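PDB 2IP2: phenazine-1-carboxylate N-methyltransferase from Pseudomonas aeruginosa, which transfers a methyl group from S-adenosyl-L-methionine to phenazine-1-carboxylate, giving 5-methylphenazine-1-carboxylate on the way to the virulence pigment pyocyanin. Local coordinates for residues R60-L65 and E69-D74; G103-A108 and L126-D131; R253-C258 and G312-E317. One frame throughout, in Å; residues are numbered along the deposited sequence. Where two conformers were deposited one is given.

Interaction 1 of 3, residues R60-L65 and E69-D74; sequences RLMRLL and EIFQGD
Met62 reaches the Phe71 ring with its terminal methyl, CE lying 3.6 Å from ring atom CD2. The sulfur follows obliquely, SD being 4.6 Å from the ring centroid and 34° off its normal, a Met-aromatic contact. Bends at both chi2 and chi3 fold the thioether back so that CE arrives at this place. Leu65 meets the same ring at its edge, with CD1 near the ring plane and 3.8 Å from Phe71 CE2; its other branch, CD2, lies 4.2 Å from Ile70 CD1. The backbone brings these groups together. Ile70 N donates to Leu65 O at 2.9 Å, with an N-H...O angle of 157°, and Glu69 N bonds to the next carbonyl, that of Val66. Glu69, at positive phi, is the C-prime residue of this Schellman motif, which ends helix 55-67 and turns the chain into the short strand 71-72. Farther out, Leu33, Ala34 and Ile37 of helix 33-38 also pack on Met62 or Phe71, while Arg60 and Arg63 form salt bridges with Asp288 of the second subunit. Within the dimerisation domain, then, the chain can turn into an apolar cluster while two of the helix's last carbonyls, those of Leu65 and Val66, keep backbone N-H donors.

Interaction 2 of 3, residues G103-A108 and L126-D131; sequences GEEFHA and LAFGED
Phe128 points its ring at the first turn of helix 105-109, and its far end, CE2 and CZ, does most of the touching. This is a helix-to-helix contact in the largely helical part of the chain that precedes the Rossmann-like methyltransferase sheet: the C-terminal end of helix 123-128 sits against the start of helix 105-109. With CG anti to its own carbonyl carbon (chi1 -75°), Phe128 sends the ring across to Glu105 and Ala108, one helical turn apart. Glu105 O lies near the ring plane, at the edge, 3.6 Å from Phe128 CE2. Ala108 CB approaches obliquely, 3.7 Å from Phe128 CE2. Glu105 and Phe128 run at about a right angle as side chains, yet the carboxylate and ring planes are only 18° apart; the aliphatic part of the glutamate makes the contact, Glu105 CG standing 3.9 Å from Phe128 CZ. Glu105 OE2 is held beyond the two segments by a salt bridge to Arg145 and a hydrogen bond with Tyr135 OH, and the Tyr135 ring also meets that of Phe128. Phe124, earlier on helix 123-128, stacks on Phe128 as well. Beside the ring, two alanines let the backbones come close, their CA atoms 6.1 Å apart at Ala108 and Ala127. There the methyl CB of Ala127 rests 3.5 Å from the carbonyl oxygen of Ala108.

Interaction 3 of 3, residues R253-C258 and G312-E317; sequences RLLGNC and GGFAVE
Leu255 and Phe314 meet first through a backbone carbonyl and a ring edge. Leu255 O lies near the plane of the Phe314 ring, 3.3 Å from Phe314 CE2 and 3.8 Å from Phe314 CZ. A carbonyl in this position faces the slightly positive rim of the aromatic ring, so the approach is probably mildly attractive, although it is no hydrogen bond in the usual sense. Phe314 has CG anti to its carbonyl carbon (chi1 -69°), which carries the ring off the start of its strand and over to the helix.

The apolar contacts are few. Leu255 CB comes within 4.2 Å of Phe314 CE2. Leu255 CB also lies 4.4 Å from Gly312 CA, where the backbone of Gly312 comes close to the helix, the CA atoms of Leu255 and Gly312 being 5.6 Å apart. Leu255 also packs on Leu309 of helix 302-311 and Leu239 of strand 236-240, while Phe314 touches Met262.

These pieces belong to the class I methyltransferase fold, a Rossmann-like sheet with helices packed on it. Helix 248-261 connects the neighbouring parallel strands 236-240 and 267-272, a beta-alpha-beta crossover, and 314-322 is an edge strand within the chain, antiparallel to 326-333.

Backbone hydrogen bonds shape the second segment. Helix 302-311 ends in a Schellman motif with Gly313, at positive phi, as its C-prime residue: Phe314 N bonds to Leu309 O and Gly313 N to Gly310 O.

The polar links to the surroundings include Gly312 O, which accepts a hydrogen bond from Arg259 NH1 on the same helix as Leu255.

Overall arrangement
The three contacts follow one another along the chain and none touches another. Interaction 1 belongs to the N-terminal dimerisation domain and interaction 3 to the S-adenosyl-L-methionine-binding domain; their centres lie about 50 Å apart, on opposite sides of the centre of the chain. Interaction 2 comes between them in sequence, its centre about 30 Å from that of interaction 1 and about 37 Å from that of interaction 3. Segments 60-65 and 103-108 both have neighbours in the second subunit, whereas no other chain of the assembly touches the segments of interaction 3. All three lie away from Asp198 and Arg241, the predicted S-adenosyl-L-methionine-binding residues.

Interaction 1 of 3, residues R60-L65 and E69-D74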
loop_
_atom_site.group_PDB
_atom_site.type_symbol
_atom_site.label_atom_id
_atom_site.label_comp_id
_atom_site.label_asym_id
_atom_site.label_seq_id
_atom_site.Cartn_x
_atom_site.Cartn_y
_atom_site.Cartn_z
ATOM N N ARG A 60 15.829 -1.289 -11.701
ATOM C CA ARG A 60 14.402 -1.624 -11.665
ATOM C C ARG A 60 13.672 -0.932 -10.514
ATOM O O ARG A 60 12.493 -0.493 -10.632
ATOM C CB ARG A 60 14.247 -3.124 -11.587
ATOM C CG ARG A 60 14.716 -3.802 -12.921
ATOM C CD ARG A 60 14.997 -5.252 -12.716
ATOM N NE ARG A 60 13.732 -6.003 -12.659
ATOM C CZ ARG A 60 13.628 -7.320 -12.571
ATOM N NH1 ARG A 60 14.705 -8.097 -12.395
ATOM N NH2 ARG A 60 12.413 -7.879 -12.601
ATOM N N LEU A 61 14.353 -0.860 -9.378
ATOM C CA LEU A 61 13.790 -0.099 -8.262
ATOM C C LEU A 61 13.601 1.366 -8.649
ATOM O O LEU A 61 12.557 1.965 -8.390
ATOM C CB LEU A 61 14.670 -0.261 -6.986
ATOM C CG LEU A 61 14.248 0.572 -5.728
ATOM C CD1 LEU A 61 12.880 0.135 -5.243
ATOM C CD2 LEU A 61 15.322 0.269 -4.657
ATOM N N MET A 62 14.661 1.983 -9.210
ATOM C CA MET A 62 14.615 3.417 -9.501
ATOM C C MET A 62 13.570 3.707 -10.610
ATOM O O MET A 62 12.894 4.714 -10.516
ATOM C CB MET A 62 16.005 3.954 -9.906
ATOM C CG MET A 62 17.075 3.960 -8.754
ATOM S SD MET A 62 16.567 5.085 -7.439
ATOM C CE MET A 62 16.357 6.663 -8.293
ATOM N N ARG A 63 13.482 2.852 -11.641
ATOM C CA ARG A 63 12.468 2.965 -12.683
ATOM C C ARG A 63 11.054 3.074 -12.067
ATOM O O ARG A 63 10.251 3.947 -12.452
ATOM C CB ARG A 63 12.508 1.709 -13.557
ATOM C CG ARG A 63 11.721 1.786 -14.783
ATOM C CD ARG A 63 12.375 0.801 -15.786
ATOM N NE ARG A 63 12.226 -0.595 -15.383
ATOM C CZ ARG A 63 12.394 -1.581 -16.239
ATOM N NH1 ARG A 63 12.730 -1.272 -17.498
ATOM N NH2 ARG A 63 12.199 -2.839 -15.878
ATOM N N LEU A 64 10.783 2.185 -11.111
ATOM C CA LEU A 64 9.528 2.187 -10.369
ATOM C C LEU A 64 9.306 3.501 -9.600
ATOM O O LEU A 64 8.244 4.132 -9.698
ATOM C CB LEU A 64 9.533 0.988 -9.393
ATOM C CG LEU A 64 8.249 0.738 -8.614
ATOM C CD1 LEU A 64 8.205 -0.725 -8.216
ATOM C CD2 LEU A 64 8.168 1.657 -7.373
ATOM N N LEU A 65 10.299 3.922 -8.809
ATOM C CA LEU A 65 10.113 5.089 -7.944
ATOM C C LEU A 65 9.945 6.344 -8.803
ATOM O O LEU A 65 9.138 7.214 -8.458
ATOM C CB LEU A 65 11.299 5.263 -7.010
ATOM C CG LEU A 65 11.292 4.147 -5.946
ATOM C CD1 LEU A 65 12.601 4.116 -5.139
ATOM C CD2 LEU A 65 10.042 4.203 -4.993
ATOM N N GLU A 69 6.952 9.319 -9.520
ATOM C CA GLU A 69 7.330 10.709 -9.167
ATOM C C GLU A 69 7.959 10.868 -7.806
ATOM O O GLU A 69 7.910 11.935 -7.195
ATOM C CB GLU A 69 6.130 11.677 -9.345
ATOM C CG GLU A 69 5.718 11.720 -10.820
ATOM C CD GLU A 69 4.547 12.670 -11.083
ATOM O OE1 GLU A 69 4.229 13.494 -10.176
ATOM O OE2 GLU A 69 3.964 12.545 -12.181
ATOM N N ILE A 70 8.593 9.805 -7.341
ATOM C CA ILE A 70 9.344 9.865 -6.101
ATOM C C ILE A 70 10.751 10.352 -6.338
ATOM O O ILE A 70 11.168 11.326 -5.699
ATOM C CB ILE A 70 9.235 8.551 -5.311
ATOM C CG1 ILE A 70 7.795 8.518 -4.740
ATOM C CG2 ILE A 70 10.300 8.500 -4.179
ATOM C CD1 ILE A 70 7.316 7.237 -4.180
ATOM N N PHE A 71 11.505 9.723 -7.223
ATOM C CA PHE A 71 12.727 10.403 -7.731
ATOM C C PHE A 71 12.474 10.901 -9.185
ATOM O O PHE A 71 11.402 10.654 -9.741
ATOM C CB PHE A 71 13.927 9.434 -7.742
ATOM C CG PHE A 71 14.373 9.004 -6.360
ATOM C CD1 PHE A 71 15.144 9.847 -5.574
ATOM C CD2 PHE A 71 13.996 7.758 -5.815
ATOM C CE1 PHE A 71 15.554 9.506 -4.313
ATOM C CE2 PHE A 71 14.436 7.389 -4.476
ATOM C CZ PHE A 71 15.194 8.295 -3.725
ATOM N N GLN A 72 13.477 11.539 -9.804
ATOM C CA GLN A 72 13.386 11.909 -11.224
ATOM C C GLN A 72 14.701 11.679 -11.945
ATOM O O GLN A 72 15.713 11.371 -11.312
ATOM C CB GLN A 72 12.935 13.381 -11.420
ATOM C CG GLN A 72 13.952 14.471 -10.959
ATOM C CD GLN A 72 13.399 15.907 -11.067
ATOM O OE1 GLN A 72 13.432 16.667 -10.106
ATOM N NE2 GLN A 72 12.920 16.276 -12.242
ATOM N N GLY A 73 14.661 11.839 -13.265
ATOM C CA GLY A 73 15.837 11.682 -14.121
ATOM C C GLY A 73 16.053 10.238 -14.488
ATOM O O GLY A 73 15.142 9.436 -14.384
ATOM N N ASP A 74 17.279 9.892 -14.866
ATOM C CA ASP A 74 17.573 8.539 -15.366
ATOM C C ASP A 74 19.027 8.222 -15.139
ATOM O O ASP A 74 19.732 9.089 -14.728
ATOM C CB ASP A 74 17.171 8.398 -16.852
ATOM C CG ASP A 74 18.004 9.256 -17.803
ATOM O OD1 ASP A 74 19.137 9.675 -17.515
ATOM O OD2 ASP A 74 17.491 9.498 -18.911
#

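Interaction 2 of 3, residues G103-A108 and L126-D131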
loop_
_atom_site.group_PDB
_atom_site.type_symbol
_atom_site.label_atom_id
_atom_site.label_comp_id
_atom_site.label_asym_id
_atom_site.label_seq_id
_atom_site.Cartn_x
_atom_site.Cartn_y
_atom_site.Cartn_z
ATOM N N GLY A 103 7.626 1.198 8.418
ATOM C CA GLY A 103 8.027 0.008 7.633
ATOM C C GLY A 103 8.645 -1.122 8.435
ATOM O O GLY A 103 8.947 -2.178 7.878
ATOM N N GLU A 104 8.755 -0.932 9.746
ATOM C CA GLU A 104 9.339 -1.941 10.641
ATOM C C GLU A 104 8.278 -2.270 11.640
ATOM O O GLU A 104 7.422 -3.099 11.346
ATOM C CB GLU A 104 10.656 -1.419 11.227
ATOM C CG GLU A 104 11.751 -1.402 10.131
ATOM C CD GLU A 104 13.060 -0.623 10.432
ATOM O OE1 GLU A 104 13.292 -0.166 11.603
ATOM O OE2 GLU A 104 13.842 -0.469 9.439
ATOM N N GLU A 105 8.258 -1.589 12.813
ATOM C CA GLU A 105 7.291 -1.910 13.833
ATOM C C GLU A 105 5.836 -1.914 13.312
ATOM O O GLU A 105 5.085 -2.812 13.643
ATOM C CB GLU A 105 7.357 -0.875 14.935
ATOM C CG GLU A 105 8.306 -1.247 16.034
ATOM C CD GLU A 105 9.737 -0.851 15.725
ATOM O OE1 GLU A 105 10.013 -0.326 14.618
ATOM O OE2 GLU A 105 10.577 -1.046 16.647
ATOM N N PHE A 106 5.424 -0.888 12.573
ATOM C CA PHE A 106 4.013 -0.901 12.130
ATOM C C PHE A 106 3.684 -1.839 10.963
ATOM O O PHE A 106 2.528 -2.263 10.793
ATOM C CB PHE A 106 3.510 0.487 11.870
ATOM C CG PHE A 106 3.383 1.319 13.132
ATOM C CD1 PHE A 106 3.166 0.697 14.397
ATOM C CD2 PHE A 106 3.450 2.722 13.043
ATOM C CE1 PHE A 106 2.973 1.514 15.570
ATOM C CE2 PHE A 106 3.297 3.528 14.184
ATOM C CZ PHE A 106 3.019 2.932 15.433
ATOM N N HIS A 107 4.684 -2.171 10.175
ATOM C CA HIS A 107 4.510 -3.262 9.174
ATOM C C HIS A 107 4.268 -4.592 9.917
ATOM O O HIS A 107 3.392 -5.392 9.546
ATOM C CB HIS A 107 5.773 -3.395 8.321
ATOM C CG HIS A 107 5.721 -4.528 7.333
ATOM N ND1 HIS A 107 5.041 -4.442 6.135
ATOM C CD2 HIS A 107 6.268 -5.770 7.365
ATOM C CE1 HIS A 107 5.156 -5.590 5.468
ATOM N NE2 HIS A 107 5.899 -6.411 6.196
ATOM N N ALA A 108 5.062 -4.834 10.966
ATOM C CA ALA A 108 4.790 -5.990 11.809
ATOM C C ALA A 108 3.403 -5.957 12.420
ATOM O O ALA A 108 2.700 -6.988 12.470
ATOM C CB ALA A 108 5.834 -6.058 12.931
ATOM N N LEU A 126 -0.570 -8.115 19.183
ATOM C CA LEU A 126 -0.462 -9.468 18.627
ATOM C C LEU A 126 0.937 -9.793 18.115
ATOM O O LEU A 126 1.460 -10.884 18.383
ATOM C CB LEU A 126 -1.525 -9.736 17.566
ATOM C CG LEU A 126 -2.977 -9.725 18.102
ATOM C CD1 LEU A 126 -3.897 -9.783 16.859
ATOM C CD2 LEU A 126 -3.285 -10.923 19.044
ATOM N N ALA A 127 1.526 -8.853 17.368
ATOM C CA ALA A 127 2.838 -9.020 16.730
ATOM C C ALA A 127 3.997 -9.105 17.742
ATOM O O ALA A 127 4.957 -9.843 17.528
ATOM C CB ALA A 127 3.129 -7.846 15.794
ATOM N N PHE A 128 3.933 -8.300 18.794
ATOM C CA PHE A 128 5.141 -8.136 19.668
ATOM C C PHE A 128 4.927 -8.845 21.016
ATOM O O PHE A 128 5.879 -9.023 21.814
ATOM C CB PHE A 128 5.492 -6.642 19.823
ATOM C CG PHE A 128 6.147 -6.062 18.591
ATOM C CD1 PHE A 128 7.530 -6.134 18.415
ATOM C CD2 PHE A 128 5.382 -5.431 17.608
ATOM C CE1 PHE A 128 8.141 -5.636 17.254
ATOM C CE2 PHE A 128 5.950 -4.951 16.453
ATOM C CZ PHE A 128 7.350 -5.023 16.254
ATOM N N GLY A 129 3.682 -9.225 21.285
ATOM C CA GLY A 129 3.364 -9.908 22.549
ATOM C C GLY A 129 3.389 -8.930 23.717
ATOM O O GLY A 129 3.618 -9.335 24.876
ATOM N N GLU A 130 3.159 -7.661 23.418
ATOM C CA GLU A 130 3.339 -6.564 24.368
ATOM C C GLU A 130 2.618 -5.307 23.873
ATOM O O GLU A 130 2.665 -5.004 22.656
ATOM C CB GLU A 130 4.846 -6.258 24.473
ATOM C CG GLU A 130 5.189 -5.303 25.559
ATOM C CD GLU A 130 6.698 -4.971 25.627
ATOM O OE1 GLU A 130 7.451 -5.305 24.714
ATOM O OE2 GLU A 130 7.128 -4.350 26.608
ATOM N N ASP A 131 1.991 -4.546 24.766
ATOM C CA ASP A 131 1.284 -3.390 24.291
ATOM C C ASP A 131 2.254 -2.296 23.860
ATOM O O ASP A 131 3.390 -2.220 24.358
ATOM C CB ASP A 131 0.198 -2.914 25.274
ATOM C CG ASP A 131 0.749 -2.070 26.380
ATOM O OD1 ASP A 131 1.097 -2.650 27.433
ATOM O OD2 ASP A 131 0.823 -0.832 26.217
#

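Interaction 3 of 3, residues R253-C258 and G312-E317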
loop_
_atom_site.group_PDB
_atom_site.type_symbol
_atom_site.label_atom_id
_atom_site.label_comp_id
_atom_site.label_asym_id
_atom_site.label_seq_id
_atom_site.Cartn_x
_atom_site.Cartn_y
_atom_site.Cartn_z
ATOM N N ARG A 253 -12.994 17.445 33.697
ATOM C CA ARG A 253 -12.087 17.971 34.734
ATOM C C ARG A 253 -10.993 18.847 34.101
ATOM O O ARG A 253 -10.740 19.945 34.568
ATOM C CB ARG A 253 -11.417 16.900 35.592
ATOM C CG ARG A 253 -12.339 16.011 36.478
ATOM C CD ARG A 253 -11.530 15.291 37.594
ATOM N NE ARG A 253 -10.880 16.256 38.488
ATOM C CZ ARG A 253 -11.470 16.838 39.541
ATOM N NH1 ARG A 253 -12.726 16.526 39.869
ATOM N NH2 ARG A 253 -10.791 17.713 40.276
ATOM N N LEU A 254 -10.397 18.380 33.005
ATOM C CA LEU A 254 -9.313 19.128 32.362
ATOM C C LEU A 254 -9.829 20.487 31.841
ATOM O O LEU A 254 -9.251 21.561 32.090
ATOM C CB LEU A 254 -8.725 18.284 31.195
ATOM C CG LEU A 254 -7.683 19.025 30.387
ATOM C CD1 LEU A 254 -6.433 19.224 31.244
ATOM C CD2 LEU A 254 -7.372 18.172 29.139
ATOM N N LEU A 255 -10.928 20.439 31.126
ATOM C CA LEU A 255 -11.490 21.626 30.532
ATOM C C LEU A 255 -11.875 22.674 31.581
ATOM O O LEU A 255 -11.691 23.875 31.351
ATOM C CB LEU A 255 -12.670 21.282 29.631
ATOM C CG LEU A 255 -12.290 20.529 28.341
ATOM C CD1 LEU A 255 -13.552 20.034 27.647
ATOM C CD2 LEU A 255 -11.468 21.422 27.436
ATOM N N GLY A 256 -12.400 22.203 32.713
ATOM C CA GLY A 256 -12.740 23.085 33.859
ATOM C C GLY A 256 -11.507 23.688 34.502
ATOM O O GLY A 256 -11.472 24.898 34.843
ATOM N N ASN A 257 -10.481 22.845 34.661
ATOM C CA ASN A 257 -9.138 23.309 35.082
ATOM C C ASN A 257 -8.608 24.439 34.205
ATOM O O ASN A 257 -8.190 25.498 34.710
ATOM C CB ASN A 257 -8.149 22.140 35.183
ATOM C CG ASN A 257 -8.425 21.240 36.381
ATOM O OD1 ASN A 257 -9.183 21.612 37.305
ATOM N ND2 ASN A 257 -7.866 20.038 36.350
ATOM N N CYS A 258 -8.655 24.234 32.893
ATOM C CA CYS A 258 -8.300 25.299 31.958
ATOM C C CYS A 258 -9.199 26.555 32.096
ATOM O O CYS A 258 -8.686 27.660 32.148
ATOM C CB CYS A 258 -8.329 24.780 30.511
ATOM S SG CYS A 258 -7.074 23.456 30.252
ATOM N N GLY A 312 -17.935 21.638 28.543
ATOM C CA GLY A 312 -16.932 22.149 29.460
ATOM C C GLY A 312 -16.950 23.664 29.595
ATOM O O GLY A 312 -16.014 24.252 30.140
ATOM N N GLY A 313 -18.016 24.320 29.116
ATOM C CA GLY A 313 -18.112 25.778 29.241
ATOM C C GLY A 313 -17.274 26.534 28.246
ATOM O O GLY A 313 -16.790 27.640 28.547
ATOM N N PHE A 314 -17.079 25.938 27.064
ATOM C CA PHE A 314 -16.427 26.614 25.938
ATOM C C PHE A 314 -17.267 26.801 24.655
ATOM O O PHE A 314 -18.131 25.977 24.347
ATOM C CB PHE A 314 -15.103 25.932 25.582
ATOM C CG PHE A 314 -14.060 26.111 26.631
ATOM C CD1 PHE A 314 -13.271 27.264 26.647
ATOM C CD2 PHE A 314 -13.898 25.163 27.619
ATOM C CE1 PHE A 314 -12.314 27.447 27.656
ATOM C CE2 PHE A 314 -12.943 25.339 28.634
ATOM C CZ PHE A 314 -12.160 26.485 28.636
ATOM N N ALA A 315 -16.967 27.887 23.933
ATOM C CA ALA A 315 -17.548 28.229 22.632
ATOM C C ALA A 315 -16.482 28.190 21.525
ATOM O O ALA A 315 -15.540 28.950 21.571
ATOM C CB ALA A 315 -18.145 29.657 22.691
ATOM N N VAL A 316 -16.660 27.326 20.520
ATOM C CA VAL A 316 -15.725 27.276 19.381
ATOM C C VAL A 316 -15.735 28.543 18.588
ATOM O O VAL A 316 -16.794 29.029 18.167
ATOM C CB VAL A 316 -16.008 26.102 18.402
ATOM C CG1 VAL A 316 -14.986 26.127 17.273
ATOM C CG2 VAL A 316 -15.936 24.815 19.147
ATOM N N GLU A 317 -14.539 29.073 18.382
ATOM C CA GLU A 317 -14.313 30.295 17.621
ATOM C C GLU A 317 -13.853 30.010 16.189
ATOM O O GLU A 317 -14.203 30.718 15.237
ATOM C CB GLU A 317 -13.242 31.118 18.316
ATOM C CG GLU A 317 -12.589 32.164 17.416
ATOM C CD GLU A 317 -11.331 32.732 18.004
ATOM O OE1 GLU A 317 -11.305 32.936 19.245
ATOM O OE2 GLU A 317 -10.363 32.949 17.232
#